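Local coordinates for extracellular solute-binding protein family 1 (Alicyclobacillus acidocaldarius subsp. acidocaldarius, PDB 4OVJ) that probably captures a small extracellular solute, perhaps a carbohydrate, between two lobes and delivers it to a membrane ABC importer, at residues A[136-141]-A[259-264]; A[291-296]-A[367-372]; A[30-35]-A[86-91]. All coordinates share one frame; numbering follows the deposited sequence.

Overall arrangement
All three contacts reach one mixed sheet, and contact 2 lies between the other two. Contacts 1 and 2 have centres 13 Å apart and touch directly: Asn137 O and Lys293 N, 2.8 Å apart, probably hydrogen-bond, joining neighbouring strands 128-144 and 293-300, while Trp260 CH2 packs 3.5 Å from Tyr291 OH. Contacts 2 and 3 have centres 16 Å apart and meet where Asp370 O comes within 2.6 Å of Tyr89 OH, a probable hydrogen bond. Contacts 1 and 3 do not touch, their nearest atoms being about 11 Å apart. The sulfate held by Tyr139 and Trp260 of contact 1, probably from the crystallisation liquor, may mark part of the solute-binding cleft.

Contact 1: residues A[136-141]-A[259-264]; sequences LNNYAV and TWVNYV. With SO4 (sulfate ion), chain B.
Tyr139 and Trp260 lay their rings against each other in an offset face-to-face stack, the phenol centroid 4.2 Å from that of the indole six-membered ring and the planes 26° apart. Both rings also carry a polar rim, and a sulfate ion, probably from the crystallisation liquor, bridges it: Tyr139 OH donates to sulfate O4 at 2.8 Å, and Trp260 NE1 to sulfate O2 at 2.9 Å in a nearly straight bond (173°). Ser184 gives the ion another hydrogen bond. Large aromatics suit this place because they offer broad faces and a donor at the edge.

Beside the indole, Asn137 swings its amide toward the turn, CG anti to the backbone N (chi1 -153°). Its ND2 donates to Asn262 OD1 at 2.9 Å, arriving above the plane of that second amide, while OD1 accepts a weak, 3.4 Å bond from Asn262 N. An asparagine can serve both ways, giving and taking, and so ties the type I turn from Trp260 to Tyr263 to strand 128-144.

Behind these groups the backbones hold the register. Val261 N reaches Asn138 O at 2.8 Å, and Ala140 and Thr259 form an antiparallel hydrogen-bonded pair. The small methyl of Ala140 packs on Val261, and Asn138, pointing away, gives its ND2 to Tyr139 O while lying on helix 350-365. Gln186 and Thr187 of helix 185-194 touch the Tyr139 side chain. Stacked aromatics with polar edges, where strand 256-260 gives way to a turn, are consistent with the solute-binding cleft of a periplasmic-binding-protein fold.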
loop_
_atom_site.group_PDB
_atom_site.type_symbol
_atom_site.label_atom_id
_atom_site.label_comp_id
_atom_site.label_asym_id
_atom_site.label_seq_id
_atom_site.Cartn_x
_atom_site.Cartn_y
_atom_site.Cartn_z
ATOM N N LEU A 136 -4.176 1.592 5.297
ATOM C CA LEU A 136 -4.235 1.152 3.914
ATOM C C LEU A 136 -3.516 2.089 2.946
ATOM O O LEU A 136 -3.360 3.277 3.208
ATOM C CB LEU A 136 -5.695 1.099 3.483
ATOM C CG LEU A 136 -6.642 0.284 4.361
ATOM C CD1 LEU A 136 -8.053 0.335 3.793
ATOM C CD2 LEU A 136 -6.167 -1.159 4.465
ATOM N N ASN A 137 -3.105 1.529 1.813
ATOM C CA ASN A 137 -2.655 2.301 0.673
ATOM C C ASN A 137 -3.023 1.537 -0.597
ATOM O O ASN A 137 -3.199 0.327 -0.576
ATOM C CB ASN A 137 -1.153 2.518 0.761
ATOM C CG ASN A 137 -0.666 3.783 0.068
ATOM O OD1 ASN A 137 -1.397 4.489 -0.639
ATOM N ND2 ASN A 137 0.605 4.078 0.292
ATOM N N ASN A 138 -3.134 2.240 -1.708
ATOM C CA ASN A 138 -3.295 1.583 -2.992
ATOM C C ASN A 138 -2.894 2.523 -4.118
ATOM O O ASN A 138 -2.725 3.718 -3.910
ATOM C CB ASN A 138 -4.732 1.089 -3.179
ATOM C CG ASN A 138 -5.756 2.196 -3.086
ATOM O OD1 ASN A 138 -6.324 2.439 -2.020
ATOM N ND2 ASN A 138 -6.018 2.870 -4.209
ATOM N N TYR A 139 -2.728 1.964 -5.307
ATOM C CA TYR A 139 -2.396 2.758 -6.475
ATOM C C TYR A 139 -3.561 3.636 -6.913
ATOM O O TYR A 139 -4.731 3.274 -6.765
ATOM C CB TYR A 139 -1.987 1.848 -7.631
ATOM C CG TYR A 139 -0.544 1.401 -7.568
ATOM C CD1 TYR A 139 0.483 2.331 -7.562
ATOM C CD2 TYR A 139 -0.205 0.044 -7.570
ATOM C CE1 TYR A 139 1.814 1.939 -7.524
ATOM C CE2 TYR A 139 1.122 -0.355 -7.535
ATOM C CZ TYR A 139 2.123 0.601 -7.516
ATOM O OH TYR A 139 3.439 0.229 -7.476
ATOM N N ALA A 140 -3.217 4.791 -7.456
ATOM C CA ALA A 140 -4.176 5.694 -8.075
ATOM C C ALA A 140 -3.467 6.429 -9.198
ATOM O O ALA A 140 -2.242 6.531 -9.204
ATOM C CB ALA A 140 -4.667 6.701 -7.057
ATOM N N VAL A 141 -4.249 6.924 -10.142
ATOM C CA VAL A 141 -3.779 7.943 -11.066
ATOM C C VAL A 141 -4.086 9.287 -10.434
ATOM O O VAL A 141 -5.231 9.586 -10.119
ATOM C CB VAL A 141 -4.467 7.821 -12.428
ATOM C CG1 VAL A 141 -4.071 8.979 -13.319
ATOM C CG2 VAL A 141 -4.120 6.494 -13.081
ATOM N N THR A 259 0.729 6.321 -9.040
ATOM C CA THR A 259 1.549 6.071 -7.860
ATOM C C THR A 259 0.650 5.760 -6.677
ATOM O O THR A 259 -0.570 5.649 -6.826
ATOM C CB THR A 259 2.442 7.275 -7.546
ATOM O OG1 THR A 259 3.338 6.946 -6.469
ATOM C CG2 THR A 259 1.596 8.479 -7.178
ATOM N N TRP A 260 1.246 5.604 -5.503
ATOM C CA TRP A 260 0.461 5.346 -4.307
ATOM C C TRP A 260 -0.379 6.558 -3.931
ATOM O O TRP A 260 0.093 7.705 -3.967
ATOM C CB TRP A 260 1.362 4.928 -3.156
ATOM C CG TRP A 260 2.069 3.677 -3.502
ATOM C CD1 TRP A 260 3.303 3.553 -4.099
ATOM C CD2 TRP A 260 1.555 2.355 -3.352
ATOM N NE1 TRP A 260 3.589 2.215 -4.311
ATOM C CE2 TRP A 260 2.537 1.463 -3.851
ATOM C CE3 TRP A 260 0.365 1.833 -2.830
ATOM C CZ2 TRP A 260 2.360 0.078 -3.844
ATOM C CZ3 TRP A 260 0.192 0.444 -2.822
ATOM C CH2 TRP A 260 1.186 -0.414 -3.325
ATOM N N VAL A 261 -1.627 6.301 -3.559
ATOM C CA VAL A 261 -2.575 7.375 -3.348
ATOM C C VAL A 261 -2.155 8.331 -2.226
ATOM O O VAL A 261 -2.491 9.512 -2.272
ATOM C CB VAL A 261 -4.012 6.838 -3.141
ATOM C CG1 VAL A 261 -4.172 6.195 -1.772
ATOM C CG2 VAL A 261 -5.022 7.950 -3.345
ATOM N N ASN A 262 -1.385 7.830 -1.262
ATOM C CA ASN A 262 -0.870 8.624 -0.142
ATOM C C ASN A 262 -0.090 9.849 -0.580
ATOM O O ASN A 262 -0.035 10.842 0.144
ATOM C CB ASN A 262 0.012 7.762 0.788
ATOM C CG ASN A 262 1.417 7.509 0.237
ATOM O OD1 ASN A 262 1.615 6.665 -0.634
ATOM N ND2 ASN A 262 2.416 8.213 0.786
ATOM N N TYR A 263 0.510 9.776 -1.766
ATOM C CA TYR A 263 1.299 10.878 -2.289
ATOM C C TYR A 263 0.480 12.108 -2.656
ATOM O O TYR A 263 1.062 13.172 -2.868
ATOM C CB TYR A 263 2.128 10.441 -3.507
ATOM C CG TYR A 263 3.360 9.659 -3.145
ATOM C CD1 TYR A 263 4.411 10.264 -2.467
ATOM C CD2 TYR A 263 3.493 8.327 -3.500
ATOM C CE1 TYR A 263 5.552 9.560 -2.136
ATOM C CE2 TYR A 263 4.635 7.608 -3.166
ATOM C CZ TYR A 263 5.656 8.235 -2.483
ATOM O OH TYR A 263 6.804 7.556 -2.157
ATOM N N VAL A 264 -0.852 11.994 -2.744
ATOM C CA VAL A 264 -1.631 13.155 -3.168
ATOM C C VAL A 264 -1.462 14.341 -2.215
ATOM O O VAL A 264 -1.461 15.483 -2.665
ATOM C CB VAL A 264 -3.129 12.849 -3.418
ATOM C CG1 VAL A 264 -3.856 12.553 -2.127
ATOM C CG2 VAL A 264 -3.803 14.018 -4.138
HETATM S S SO4 B . 6.368 2.232 -6.821
HETATM O O1 SO4 B . 7.715 1.918 -7.335
HETATM O O2 SO4 B . 5.990 1.317 -5.713
HETATM O O3 SO4 B . 6.367 3.607 -6.280
HETATM O O4 SO4 B . 5.407 2.140 -7.938
#

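Contact 2: residues A[291-296]-A[367-372]; sequences YIKPSQ and TPIDPP
Strand 293-300, paired in the mixed sheet of this two-lobed binding-protein fold with 128-144 and 84-87, is met near its start by the loop that joins helices 350-365 and 377-392; the contact is consistent with a linking region between lobes. Ile369 is the centre of the apolar part. Its CG1 is anti to the backbone N (chi1 -170°), and the chain continues extended, carrying the terminal CD1 across to Pro294, where it meets CD at 3.8 Å. On the way CG1 passes Tyr291 CD2 at 3.7 Å, approaching the ring obliquely. The long CG1-CD1 arm of an isoleucine suits the place, since it can touch both the tyrosine ring and the proline.

No direct hydrogen bond joins the segments; two waters bridge their backbones. Thr367 O lies 3.4 Å from Tyr291 CA in a C-H...O contact. The same carbonyl accepts from a water at 2.8 Å, and that water in turn accepts from Ile292 N at 2.9 Å. A second water donates to Ile292 O at 3.0 Å and takes only a weak bond from Ile369 N, at 3.3 Å. The two waters thus give both polar backbone atoms of Ile292 a partner and link them to the irregular loop.

Thr367 also bonds through its backbone to Leu290, Asp370 makes a salt bridge to Arg193 of helix 185-194, and Tyr291 packs on Gln186 of that helix. Ile292 touches Leu136 and Asn138, and Pro294 touches Pro133, of strand 128-144, the neighbour of 293-300 in the sheet.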
loop_
_atom_site.group_PDB
_atom_site.type_symbol
_atom_site.label_atom_id
_atom_site.label_comp_id
_atom_site.label_asym_id
_atom_site.label_seq_id
_atom_site.Cartn_x
_atom_site.Cartn_y
_atom_site.Cartn_z
ATOM N N TYR A 291 -4.977 -4.075 -5.658
ATOM C CA TYR A 291 -5.023 -4.610 -4.298
ATOM C C TYR A 291 -4.849 -3.444 -3.344
ATOM O O TYR A 291 -4.349 -2.378 -3.714
ATOM C CB TYR A 291 -3.909 -5.631 -4.055
ATOM C CG TYR A 291 -2.521 -5.085 -4.316
ATOM C CD1 TYR A 291 -2.016 -5.002 -5.613
ATOM C CD2 TYR A 291 -1.739 -4.598 -3.278
ATOM C CE1 TYR A 291 -0.758 -4.470 -5.866
ATOM C CE2 TYR A 291 -0.480 -4.079 -3.519
ATOM C CZ TYR A 291 -0.002 -4.001 -4.818
ATOM O OH TYR A 291 1.245 -3.481 -5.058
ATOM N N ILE A 292 -5.256 -3.663 -2.109
ATOM C CA ILE A 292 -5.014 -2.725 -1.033
ATOM C C ILE A 292 -3.827 -3.250 -0.244
ATOM O O ILE A 292 -3.822 -4.392 0.181
ATOM C CB ILE A 292 -6.237 -2.598 -0.098
ATOM C CG1 ILE A 292 -7.529 -2.403 -0.891
ATOM C CG2 ILE A 292 -6.026 -1.456 0.880
ATOM C CD1 ILE A 292 -7.527 -1.222 -1.829
ATOM N N LYS A 293 -2.830 -2.408 -0.039
ATOM C CA LYS A 293 -1.651 -2.807 0.713
ATOM C C LYS A 293 -1.913 -2.495 2.181
ATOM O O LYS A 293 -2.193 -1.354 2.518
ATOM C CB LYS A 293 -0.443 -2.021 0.227
ATOM C CG LYS A 293 0.866 -2.366 0.918
ATOM C CD LYS A 293 2.009 -1.572 0.295
ATOM C CE LYS A 293 3.219 -1.542 1.207
ATOM N NZ LYS A 293 3.907 -2.856 1.204
ATOM N N PRO A 294 -1.843 -3.511 3.059
ATOM C CA PRO A 294 -1.942 -3.243 4.488
ATOM C C PRO A 294 -0.639 -2.647 5.009
ATOM O O PRO A 294 0.439 -3.213 4.796
ATOM C CB PRO A 294 -2.207 -4.628 5.074
ATOM C CG PRO A 294 -1.482 -5.555 4.157
ATOM C CD PRO A 294 -1.529 -4.932 2.785
ATOM N N SER A 295 -0.711 -1.498 5.668
ATOM C CA SER A 295 0.510 -0.860 6.139
ATOM C C SER A 295 1.163 -1.707 7.226
ATOM O O SER A 295 2.377 -1.893 7.252
ATOM C CB SER A 295 0.194 0.518 6.698
ATOM O OG SER A 295 -0.441 1.290 5.698
ATOM N N GLN A 296 0.325 -2.170 8.134
ATOM C CA GLN A 296 0.728 -2.932 9.310
ATOM C C GLN A 296 -0.525 -3.613 9.810
ATOM O O GLN A 296 -1.592 -3.428 9.241
ATOM C CB GLN A 296 1.277 -2.054 10.447
ATOM C CG GLN A 296 1.955 -0.757 10.087
ATOM C CD GLN A 296 2.241 0.085 11.305
ATOM O OE1 GLN A 296 1.449 0.105 12.267
ATOM N NE2 GLN A 296 3.354 0.788 11.281
ATOM N N THR A 367 -8.741 -6.902 -5.111
ATOM C CA THR A 367 -8.652 -8.291 -4.698
ATOM C C THR A 367 -7.477 -8.419 -3.737
ATOM O O THR A 367 -6.697 -7.483 -3.588
ATOM C CB THR A 367 -8.475 -9.213 -5.904
ATOM O OG1 THR A 367 -7.213 -8.968 -6.496
ATOM C CG2 THR A 367 -9.569 -8.980 -6.934
ATOM N N PRO A 368 -7.351 -9.575 -3.069
ATOM C CA PRO A 368 -6.310 -9.683 -2.059
ATOM C C PRO A 368 -4.901 -9.480 -2.608
ATOM O O PRO A 368 -4.590 -9.863 -3.737
ATOM C CB PRO A 368 -6.476 -11.113 -1.536
ATOM C CG PRO A 368 -7.928 -11.394 -1.729
ATOM C CD PRO A 368 -8.253 -10.738 -3.047
ATOM N N ILE A 369 -4.063 -8.889 -1.776
ATOM C CA ILE A 369 -2.653 -8.721 -2.067
ATOM C C ILE A 369 -1.993 -10.098 -2.237
ATOM O O ILE A 369 -2.428 -11.089 -1.634
ATOM C CB ILE A 369 -1.992 -7.890 -0.938
ATOM C CG1 ILE A 369 -0.574 -7.474 -1.321
ATOM C CG2 ILE A 369 -2.028 -8.644 0.393
ATOM C CD1 ILE A 369 0.044 -6.475 -0.359
ATOM N N ASP A 370 -0.956 -10.156 -3.068
ATOM C CA ASP A 370 -0.175 -11.370 -3.249
ATOM C C ASP A 370 0.504 -11.757 -1.941
ATOM O O ASP A 370 0.717 -10.910 -1.063
ATOM C CB ASP A 370 0.966 -11.157 -4.244
ATOM C CG ASP A 370 0.514 -11.033 -5.709
ATOM O OD1 ASP A 370 -0.693 -11.079 -6.030
ATOM O OD2 ASP A 370 1.433 -10.900 -6.558
ATOM N N PRO A 371 0.889 -13.031 -1.815
ATOM C CA PRO A 371 1.666 -13.423 -0.638
ATOM C C PRO A 371 2.961 -12.618 -0.474
ATOM O O PRO A 371 3.460 -12.030 -1.453
ATOM C CB PRO A 371 1.994 -14.897 -0.906
ATOM C CG PRO A 371 0.955 -15.356 -1.868
ATOM C CD PRO A 371 0.578 -14.174 -2.693
ATOM N N PRO A 372 3.517 -12.585 0.752
ATOM C CA PRO A 372 4.740 -11.815 0.971
ATOM C C PRO A 372 5.850 -12.298 0.036
ATOM O O PRO A 372 5.900 -13.485 -0.286
ATOM C CB PRO A 372 5.080 -12.099 2.445
ATOM C CG PRO A 372 3.797 -12.548 3.056
ATOM C CD PRO A 372 3.099 -13.306 1.967
HETATM O O HOH W 1 -7.048 -5.836 -1.327
HETATM O O HOH W 2 -5.292 -7.010 0.656
#

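Contact 3: residues A[30-35]-A[86-91]; sequences GFWGDA and QMDYEY
Two parallel neighbours of the sheet, strands 25-31 and 84-87, meet here at their C-terminal ends, where a buried glutamine packs on a tryptophan. Gln86 N donates to Gly30 O at 2.9 Å, the last step of regular pairing before the chains part. Beyond it the Gln86 side chain takes over: with CG anti to the backbone N (chi1 -162°) and the rest extended, NE2 hydrogen-bonds to Trp32 O at 3.2 Å. The same nitrogen sits over the centre of the indole face, 3.3 Å from Trp32 CD2, with amide and ring planes 80° apart, so the amide stands edge-on to the ring. Gln86 OE1 is held by Arg331, which fixes the amide's rotation.

Farther along, Trp32 CH2 meets Met87 O (3.6 Å) at the ring edge and Asp88 CB (3.8 Å). Asp88 OD2 accepts from Glu90 N in an Asx turn. With an alanine here instead of Trp32, the Gln86 amide would probably lose the ring face it rests on and a gap would open beside Asp88.

Phe65, Tyr68 and Phe69 of helix 65-77 pack on the indole, and Gln296 and Trp298 of strand 293-300 touch Gln86; Asp34 caps helix 35-51.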
loop_
_atom_site.group_PDB
_atom_site.type_symbol
_atom_site.label_atom_id
_atom_site.label_comp_id
_atom_site.label_asym_id
_atom_site.label_seq_id
_atom_site.Cartn_x
_atom_site.Cartn_y
_atom_site.Cartn_z
ATOM N N GLY A 30 3.013 -3.731 22.339
ATOM C CA GLY A 30 4.263 -3.522 21.628
ATOM C C GLY A 30 4.016 -2.941 20.242
ATOM O O GLY A 30 3.107 -3.355 19.539
ATOM N N PHE A 31 4.834 -1.970 19.853
ATOM C CA PHE A 31 4.756 -1.415 18.508
ATOM C C PHE A 31 6.085 -0.791 18.123
ATOM O O PHE A 31 6.936 -0.569 18.981
ATOM C CB PHE A 31 3.590 -0.419 18.383
ATOM C CG PHE A 31 3.734 0.788 19.241
ATOM C CD1 PHE A 31 3.365 0.752 20.582
ATOM C CD2 PHE A 31 4.230 1.970 18.709
ATOM C CE1 PHE A 31 3.495 1.878 21.380
ATOM C CE2 PHE A 31 4.362 3.095 19.504
ATOM C CZ PHE A 31 4.002 3.045 20.837
ATOM N N TRP A 32 6.271 -0.576 16.827
ATOM C CA TRP A 32 7.461 0.075 16.292
ATOM C C TRP A 32 7.054 1.372 15.628
ATOM O O TRP A 32 5.876 1.613 15.358
ATOM C CB TRP A 32 8.184 -0.810 15.267
ATOM C CG TRP A 32 7.565 -0.826 13.871
ATOM C CD1 TRP A 32 7.794 0.068 12.867
ATOM C CD2 TRP A 32 6.632 -1.779 13.346
ATOM N NE1 TRP A 32 7.060 -0.255 11.759
ATOM C CE2 TRP A 32 6.341 -1.390 12.017
ATOM C CE3 TRP A 32 6.025 -2.929 13.862
ATOM C CZ2 TRP A 32 5.461 -2.106 11.196
ATOM C CZ3 TRP A 32 5.139 -3.643 13.049
ATOM C CH2 TRP A 32 4.862 -3.223 11.728
ATOM N N GLY A 33 8.047 2.196 15.352
ATOM C CA GLY A 33 7.817 3.385 14.568
ATOM C C GLY A 33 8.924 4.402 14.704
ATOM O O GLY A 33 9.864 4.222 15.474
ATOM N N ASP A 34 8.796 5.473 13.937
ATOM C CA ASP A 34 9.613 6.658 14.138
ATOM C C ASP A 34 8.982 7.534 15.239
ATOM O O ASP A 34 8.009 7.145 15.882
ATOM C CB ASP A 34 9.801 7.424 12.812
ATOM C CG ASP A 34 8.492 7.912 12.204
ATOM O OD1 ASP A 34 7.443 7.925 12.884
ATOM O OD2 ASP A 34 8.516 8.291 11.017
ATOM N N ALA A 35 9.541 8.716 15.461
ATOM C CA ALA A 35 9.064 9.562 16.540
ATOM C C ALA A 35 7.597 9.993 16.349
ATOM O O ALA A 35 6.819 10.032 17.306
ATOM C CB ALA A 35 9.973 10.764 16.693
ATOM N N GLN A 86 1.921 -4.938 17.394
ATOM C CA GLN A 86 1.908 -4.444 16.030
ATOM C C GLN A 86 2.702 -5.468 15.198
ATOM O O GLN A 86 3.744 -5.966 15.633
ATOM C CB GLN A 86 2.492 -3.045 15.951
ATOM C CG GLN A 86 2.158 -2.274 14.694
ATOM C CD GLN A 86 2.607 -0.841 14.851
ATOM O OE1 GLN A 86 1.924 -0.017 15.455
ATOM N NE2 GLN A 86 3.778 -0.555 14.369
HETATM N N MSE A 87 2.166 -5.828 14.037
HETATM C CA MSE A 87 2.707 -6.912 13.227
HETATM C C MSE A 87 2.847 -6.434 11.808
HETATM O O MSE A 87 2.138 -5.530 11.370
HETATM C CB MSE A 87 1.767 -8.102 13.377
HETATM C CG MSE A 87 2.145 -9.373 12.615
HETATM SE SE MSE A 87 3.894 -10.100 13.142
HETATM C CE MSE A 87 3.878 -9.945 15.101
ATOM N N ASP A 88 3.785 -7.041 11.094
ATOM C CA ASP A 88 4.042 -6.718 9.706
ATOM C C ASP A 88 3.755 -7.923 8.804
ATOM O O ASP A 88 3.920 -9.084 9.203
ATOM C CB ASP A 88 5.480 -6.285 9.492
ATOM C CG ASP A 88 5.705 -5.723 8.083
ATOM O OD1 ASP A 88 5.253 -4.583 7.809
ATOM O OD2 ASP A 88 6.324 -6.424 7.247
ATOM N N TYR A 89 3.343 -7.629 7.578
ATOM C CA TYR A 89 3.046 -8.658 6.577
ATOM C C TYR A 89 4.195 -9.646 6.374
ATOM O O TYR A 89 3.958 -10.840 6.164
ATOM C CB TYR A 89 2.665 -7.986 5.251
ATOM C CG TYR A 89 1.962 -8.874 4.250
ATOM C CD1 TYR A 89 0.892 -9.684 4.623
ATOM C CD2 TYR A 89 2.355 -8.883 2.917
ATOM C CE1 TYR A 89 0.244 -10.492 3.702
ATOM C CE2 TYR A 89 1.716 -9.678 1.984
ATOM C CZ TYR A 89 0.662 -10.491 2.379
ATOM O OH TYR A 89 0.033 -11.288 1.453
ATOM N N GLU A 90 5.428 -9.156 6.447
ATOM C CA GLU A 90 6.630 -9.992 6.297
ATOM C C GLU A 90 6.751 -11.106 7.357
ATOM O O GLU A 90 7.302 -12.185 7.078
ATOM C CB GLU A 90 7.885 -9.100 6.349
ATOM C CG GLU A 90 9.204 -9.871 6.319
ATOM C CD GLU A 90 10.437 -8.989 6.207
ATOM O OE1 GLU A 90 10.321 -7.743 6.298
ATOM O OE2 GLU A 90 11.537 -9.562 6.034
ATOM N N TYR A 91 6.273 -10.836 8.565
ATOM C CA TYR A 91 6.504 -11.716 9.705
ATOM C C TYR A 91 5.283 -12.452 10.239
ATOM O O TYR A 91 5.411 -13.359 11.074
ATOM C CB TYR A 91 7.116 -10.901 10.834
ATOM C CG TYR A 91 8.524 -10.419 10.543
ATOM C CD1 TYR A 91 9.546 -11.315 10.267
ATOM C CD2 TYR A 91 8.825 -9.073 10.541
ATOM C CE1 TYR A 91 10.831 -10.872 10.000
ATOM C CE2 TYR A 91 10.102 -8.620 10.290
ATOM C CZ TYR A 91 11.099 -9.515 10.019
ATOM O OH TYR A 91 12.362 -9.045 9.769
#